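Local coordinates for protein UDP-glucose 4-epimerase (PDB 4WOK) that probably interconverts UDP-glucose and UDP-galactose by inverting the sugar at C4, with a bound NAD as the redox cofactor, at residues A[124-130]-A[155-159]; A[138-142]-A[257-261]. The protein carries 2 engineered substitutions. One frame throughout, in Å; residues are numbered along the deposited sequence.

Overall arrangement
Both contacts belong to the NAD-binding Rossmann domain and reach its parallel sheet. Contact 1 joins the end of strand 121-125 to helix 150-169 and holds the nicotinamide ribose of NAD. Contact 2 lies farther out, where the loop 138-142 meets edge strand 257-260. Strand 172-177 runs between the two strands, and its Arg177 touches residues of both contacts. The centres of contact 1 and contact 2 are about 11 Å apart. The two meet directly where Cys128 SG packs 4.0 Å from Asn260 OD1. The four segments alternate along the chain. The side chain of Asn260 is about 11 Å from NAD, so contact 2 does not bind the cofactor.

Contact 1: residues A[124-130]-A[155-159]; sequences FSSSCAT and KLIAE. With NAD (nicotinamide-adenine-dinucleotide), chain B.
Lys155 leaves helix 150-169 with a bend at chi2 (-65°) and then runs straight, which carries its ammonium to the carbonyl of Ser125. NZ donates to Ser125 O at 3.1 Å, with a C=O...N angle of 166°. It also bonds the nicotinamide ribose, at 2.9 Å from NZ to NAD O3D, and more weakly reaches O2D at 3.0 Å. Glu159, one turn on, is extended beyond CG. Its OE2 accepts a hydrogen bond from Ser126 OG (2.6 Å) on the anti side, 27° out of the carboxylate plane. Its OE1 is held by Arg177 and Gln145. Phe124 and Ala158 form an apolar pair, with CZ 3.4 Å from CB, and Lys155 CD comes to the same ring atom obliquely. Thr130 CG2 packs on the helix against Lys155 CB, 3.8 Å away, while its OG1 bonds Ser127 O and Gln145. The lysine thus ties the cofactor ribose to a strand carbonyl. With Tyr151, which also bonds NAD, it matches the YxxxK pair of short-chain dehydrogenases/reductases. The buried Glu159 carboxylate is met by Ser126 on one oxygen and by Arg177 and Gln145 on the other, which would probably favour its charged form.

Contact 2: residues A[138-142]-A[257-261]; sequences PIGEG and LAVNL
The outer strand of the Rossmann sheet is reached here by Glu141, which extends from the loop before helix 150-169 to Asn260 of strand 257-260. This strand is the last of the parallel sheet. Its Leu257 and Val259 bond strand 172-177 on the inner side. The Asn260 N-H instead meets the loop. It donates to Glu141 OE2 at 2.8 Å, almost straight (176°), and uses the anti lone pair of that oxygen. Glu141 CG stands beside its own backbone N and lies 3.5 Å from Ala258 O. The bend at chi2 (84°) then turns the carboxylate to the Asn260 N-H. The two side chains come from opposite directions and stack: carboxylate and amide planes differ by 16°, with Glu141 CD 3.6 Å from Asn260 ND2. ND2 also comes close to Ile139 O, but the angle is poor for a hydrogen bond. The amide is fixed elsewhere, by Tyr131 OH on OD1 and a weak bond from ND2 to Asp302 O. A water bridges Glu141 OE2, 2.9 Å away, and Asn260 O, 2.8 Å away. Leu305 of helix 304-310 and Arg177 of strand 172-177 pack against Glu141. The result is a carboxylate accepting a backbone N-H of the edge strand, a side-chain-to-backbone link that joins a connecting loop to the outer strand of a Rossmann-type parallel sheet.

Contact 1: residues A[124-130]-A[155-159]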
loop_
_atom_site.group_PDB
_atom_site.type_symbol
_atom_site.label_atom_id
_atom_site.label_comp_id
_atom_site.label_asym_id
_atom_site.label_seq_id
_atom_site.Cartn_x
_atom_site.Cartn_y
_atom_site.Cartn_z
ATOM N N PHE A 124 -5.329 2.527 -8.955
ATOM C CA PHE A 124 -3.911 2.156 -8.927
ATOM C C PHE A 124 -3.285 2.443 -7.570
ATOM O O PHE A 124 -3.312 3.575 -7.094
ATOM C CB PHE A 124 -3.134 2.911 -10.003
ATOM C CG PHE A 124 -1.656 2.601 -9.998
ATOM C CD1 PHE A 124 -1.202 1.321 -10.285
ATOM C CD2 PHE A 124 -0.728 3.575 -9.671
ATOM C CE1 PHE A 124 0.179 1.021 -10.260
ATOM C CE2 PHE A 124 0.654 3.288 -9.639
ATOM C CZ PHE A 124 1.099 2.010 -9.940
ATOM N N SER A 125 -2.720 1.417 -6.939
ATOM C CA SER A 125 -2.067 1.611 -5.653
ATOM C C SER A 125 -0.651 2.093 -5.914
ATOM O O SER A 125 0.206 1.334 -6.348
ATOM C CB SER A 125 -2.070 0.317 -4.821
ATOM O OG SER A 125 -2.549 0.566 -3.496
ATOM N N SER A 126 -0.420 3.374 -5.669
ATOM C CA SER A 126 0.866 3.983 -5.938
ATOM C C SER A 126 1.615 4.151 -4.627
ATOM O O SER A 126 1.319 3.459 -3.660
ATOM C CB SER A 126 0.679 5.325 -6.650
ATOM O OG SER A 126 1.914 5.819 -7.142
ATOM N N SER A 127 2.561 5.081 -4.583
ATOM C CA SER A 127 3.400 5.268 -3.397
ATOM C C SER A 127 3.842 6.703 -3.277
ATOM O O SER A 127 4.054 7.368 -4.285
ATOM C CB SER A 127 4.638 4.364 -3.458
ATOM O OG SER A 127 5.520 4.669 -2.385
ATOM N N CYS A 128 3.997 7.179 -2.048
ATOM C CA CYS A 128 4.555 8.505 -1.830
ATOM C C CYS A 128 6.061 8.505 -2.077
ATOM O O CYS A 128 6.706 9.551 -2.025
ATOM C CB CYS A 128 4.248 8.999 -0.418
ATOM S SG CYS A 128 2.541 9.527 -0.175
ATOM N N ALA A 129 6.620 7.328 -2.356
ATOM C CA ALA A 129 8.015 7.245 -2.781
ATOM C C ALA A 129 8.238 7.969 -4.115
ATOM O O ALA A 129 9.373 8.291 -4.469
ATOM C CB ALA A 129 8.460 5.790 -2.888
ATOM N N THR A 130 7.161 8.234 -4.853
ATOM C CA THR A 130 7.291 8.944 -6.122
ATOM C C THR A 130 7.804 10.378 -5.926
ATOM O O THR A 130 8.399 10.954 -6.835
ATOM C CB THR A 130 5.954 9.000 -6.887
ATOM O OG1 THR A 130 4.957 9.595 -6.052
ATOM C CG2 THR A 130 5.497 7.597 -7.314
ATOM N N LYS A 155 6.908 3.268 -9.905
ATOM C CA LYS A 155 5.548 3.706 -9.529
ATOM C C LYS A 155 5.169 5.004 -10.255
ATOM O O LYS A 155 4.034 5.182 -10.680
ATOM C CB LYS A 155 5.440 3.909 -8.004
ATOM C CG LYS A 155 5.488 2.608 -7.206
ATOM C CD LYS A 155 4.257 1.756 -7.536
ATOM C CE LYS A 155 4.188 0.471 -6.709
ATOM N NZ LYS A 155 2.867 -0.226 -6.983
ATOM N N LEU A 156 6.125 5.918 -10.376
ATOM C CA LEU A 156 5.905 7.162 -11.108
ATOM C C LEU A 156 5.627 6.900 -12.592
ATOM O O LEU A 156 4.750 7.525 -13.195
ATOM C CB LEU A 156 7.120 8.078 -10.959
ATOM C CG LEU A 156 7.035 9.443 -11.647
ATOM C CD1 LEU A 156 5.827 10.206 -11.122
ATOM C CD2 LEU A 156 8.316 10.240 -11.411
ATOM N N ILE A 157 6.388 5.982 -13.179
ATOM C CA ILE A 157 6.192 5.619 -14.587
ATOM C C ILE A 157 4.781 5.078 -14.790
ATOM O O ILE A 157 4.105 5.454 -15.742
ATOM C CB ILE A 157 7.228 4.574 -15.056
ATOM C CG1 ILE A 157 8.630 5.186 -15.087
ATOM C CG2 ILE A 157 6.834 3.992 -16.426
ATOM C CD1 ILE A 157 9.740 4.143 -15.221
ATOM N N ALA A 158 4.323 4.222 -13.879
ATOM C CA ALA A 158 2.950 3.727 -13.972
ATOM C C ALA A 158 1.921 4.860 -13.878
ATOM O O ALA A 158 0.914 4.841 -14.577
ATOM C CB ALA A 158 2.680 2.691 -12.897
ATOM N N GLU A 159 2.168 5.848 -13.022
ATOM C CA GLU A 159 1.242 6.980 -12.943
ATOM C C GLU A 159 1.149 7.705 -14.295
ATOM O O GLU A 159 0.058 8.008 -14.774
ATOM C CB GLU A 159 1.660 7.965 -11.845
ATOM C CG GLU A 159 1.547 7.404 -10.426
ATOM C CD GLU A 159 1.631 8.481 -9.355
ATOM O OE1 GLU A 159 1.948 9.640 -9.697
ATOM O OE2 GLU A 159 1.379 8.171 -8.170
HETATM P PA NAD B . 1.897 -7.790 -0.991
HETATM O O1A NAD B . 3.138 -8.334 -1.673
HETATM O O2A NAD B . 1.281 -8.390 0.238
HETATM O O5B NAD B . 0.653 -7.954 -2.187
HETATM C C5B NAD B . 1.198 -7.984 -3.488
HETATM C C4B NAD B . 0.291 -8.977 -4.261
HETATM O O4B NAD B . 0.542 -8.889 -5.670
HETATM C C3B NAD B . 0.750 -10.353 -3.764
HETATM O O3B NAD B . -0.402 -11.096 -3.456
HETATM C C2B NAD B . 1.500 -10.920 -4.995
HETATM O O2B NAD B . 1.376 -12.286 -5.058
HETATM C C1B NAD B . 0.713 -10.230 -6.168
HETATM N N9A NAD B . 1.548 -10.056 -7.372
HETATM C C8A NAD B . 2.839 -9.496 -7.485
HETATM N N7A NAD B . 3.279 -9.469 -8.748
HETATM C C5A NAD B . 2.232 -10.039 -9.484
HETATM C C6A NAD B . 2.087 -10.301 -10.864
HETATM N N6A NAD B . 3.099 -9.990 -11.742
HETATM N N1A NAD B . 0.945 -10.863 -11.324
HETATM C C2A NAD B . -0.032 -11.166 -10.408
HETATM N N3A NAD B . -0.026 -10.981 -9.056
HETATM C C4A NAD B . 1.142 -10.400 -8.642
HETATM O O3 NAD B . 2.292 -6.232 -0.971
HETATM P PN NAD B . 1.225 -5.213 -0.310
HETATM O O1N NAD B . -0.192 -5.664 -0.099
HETATM O O2N NAD B . 2.043 -4.437 0.662
HETATM O O5D NAD B . 1.090 -3.865 -1.382
HETATM C C5D NAD B . 0.574 -4.196 -2.575
HETATM C C4D NAD B . 0.415 -2.876 -3.330
HETATM O O4D NAD B . 0.474 -1.755 -2.357
HETATM C C3D NAD B . 1.624 -2.675 -4.267
HETATM O O3D NAD B . 1.139 -1.957 -5.356
HETATM C C2D NAD B . 2.535 -1.801 -3.398
HETATM O O2D NAD B . 3.386 -0.986 -4.100
HETATM C C1D NAD B . 1.438 -0.871 -2.829
HETATM N N1N NAD B . 2.035 -0.092 -1.631
HETATM C C2N NAD B . 2.247 -0.796 -0.449
HETATM C C3N NAD B . 2.794 -0.098 0.659
HETATM C C7N NAD B . 3.031 -0.848 1.942
HETATM O O7N NAD B . 3.474 -0.262 2.935
HETATM N N7N NAD B . 2.742 -2.198 1.981
HETATM C C4N NAD B . 3.110 1.256 0.528
HETATM C C5N NAD B . 2.887 1.930 -0.673
HETATM C C6N NAD B . 2.345 1.239 -1.765
#

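Contact 2: residues A[138-142]-A[257-261]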
loop_
_atom_site.group_PDB
_atom_site.type_symbol
_atom_site.label_atom_id
_atom_site.label_comp_id
_atom_site.label_asym_id
_atom_site.label_seq_id
_atom_site.Cartn_x
_atom_site.Cartn_y
_atom_site.Cartn_z
ATOM N N PRO A 138 3.491 19.056 5.476
ATOM C CA PRO A 138 3.371 17.734 4.848
ATOM C C PRO A 138 3.433 17.794 3.323
ATOM O O PRO A 138 3.365 18.878 2.746
ATOM C CB PRO A 138 2.000 17.249 5.322
ATOM C CG PRO A 138 1.227 18.505 5.565
ATOM C CD PRO A 138 2.209 19.530 6.024
ATOM N N ILE A 139 3.565 16.636 2.684
ATOM C CA ILE A 139 3.772 16.585 1.240
ATOM C C ILE A 139 2.451 16.647 0.481
ATOM O O ILE A 139 1.642 15.724 0.562
ATOM C CB ILE A 139 4.530 15.305 0.832
ATOM C CG1 ILE A 139 5.795 15.138 1.684
ATOM C CG2 ILE A 139 4.849 15.327 -0.657
ATOM C CD1 ILE A 139 6.531 13.837 1.423
ATOM N N GLY A 140 2.231 17.738 -0.248
ATOM C CA GLY A 140 1.032 17.885 -1.053
ATOM C C GLY A 140 1.227 17.237 -2.411
ATOM O O GLY A 140 2.354 16.949 -2.803
ATOM N N GLU A 141 0.139 17.010 -3.137
ATOM C CA GLU A 141 0.224 16.348 -4.437
ATOM C C GLU A 141 0.910 17.234 -5.471
ATOM O O GLU A 141 1.340 16.757 -6.520
ATOM C CB GLU A 141 -1.166 15.943 -4.930
ATOM C CG GLU A 141 -1.824 14.835 -4.126
ATOM C CD GLU A 141 -2.547 15.338 -2.893
ATOM O OE1 GLU A 141 -2.467 16.549 -2.592
ATOM O OE2 GLU A 141 -3.208 14.520 -2.221
ATOM N N GLY A 142 1.008 18.523 -5.170
ATOM C CA GLY A 142 1.656 19.465 -6.060
ATOM C C GLY A 142 3.164 19.359 -5.999
ATOM O O GLY A 142 3.864 19.867 -6.873
ATOM N N LEU A 257 -8.040 11.127 -10.828
ATOM C CA LEU A 257 -7.485 11.691 -9.601
ATOM C C LEU A 257 -6.137 11.076 -9.276
ATOM O O LEU A 257 -5.875 9.921 -9.615
ATOM C CB LEU A 257 -8.416 11.457 -8.412
ATOM C CG LEU A 257 -9.761 12.152 -8.277
ATOM C CD1 LEU A 257 -10.456 11.635 -7.021
ATOM C CD2 LEU A 257 -9.580 13.667 -8.220
ATOM N N ALA A 258 -5.291 11.856 -8.616
ATOM C CA ALA A 258 -4.128 11.323 -7.919
ATOM C C ALA A 258 -4.070 12.007 -6.560
ATOM O O ALA A 258 -3.832 13.216 -6.480
ATOM C CB ALA A 258 -2.850 11.554 -8.715
ATOM N N VAL A 259 -4.329 11.248 -5.495
ATOM C CA VAL A 259 -4.366 11.820 -4.154
ATOM C C VAL A 259 -3.547 11.022 -3.132
ATOM O O VAL A 259 -3.370 9.814 -3.268
ATOM C CB VAL A 259 -5.820 11.945 -3.633
ATOM C CG1 VAL A 259 -6.661 12.812 -4.575
ATOM C CG2 VAL A 259 -6.455 10.583 -3.462
ATOM N N ASN A 260 -3.054 11.732 -2.116
ATOM C CA ASN A 260 -2.378 11.148 -0.969
ATOM C C ASN A 260 -3.349 10.519 0.023
ATOM O O ASN A 260 -4.453 11.027 0.224
ATOM C CB ASN A 260 -1.567 12.210 -0.228
ATOM C CG ASN A 260 -0.426 12.772 -1.047
ATOM O OD1 ASN A 260 0.079 12.127 -1.965
ATOM N ND2 ASN A 260 0.003 13.988 -0.699
ATOM N N LEU A 261 -2.922 9.433 0.658
ATOM C CA LEU A 261 -3.668 8.817 1.750
ATOM C C LEU A 261 -2.825 8.828 3.017
ATOM O O LEU A 261 -1.655 8.452 2.991
ATOM C CB LEU A 261 -4.065 7.383 1.404
ATOM C CG LEU A 261 -4.914 7.179 0.148
ATOM C CD1 LEU A 261 -5.179 5.702 -0.070
ATOM C CD2 LEU A 261 -6.212 7.958 0.254
HETATM O O HOH W 1 -4.911 13.786 -0.021
#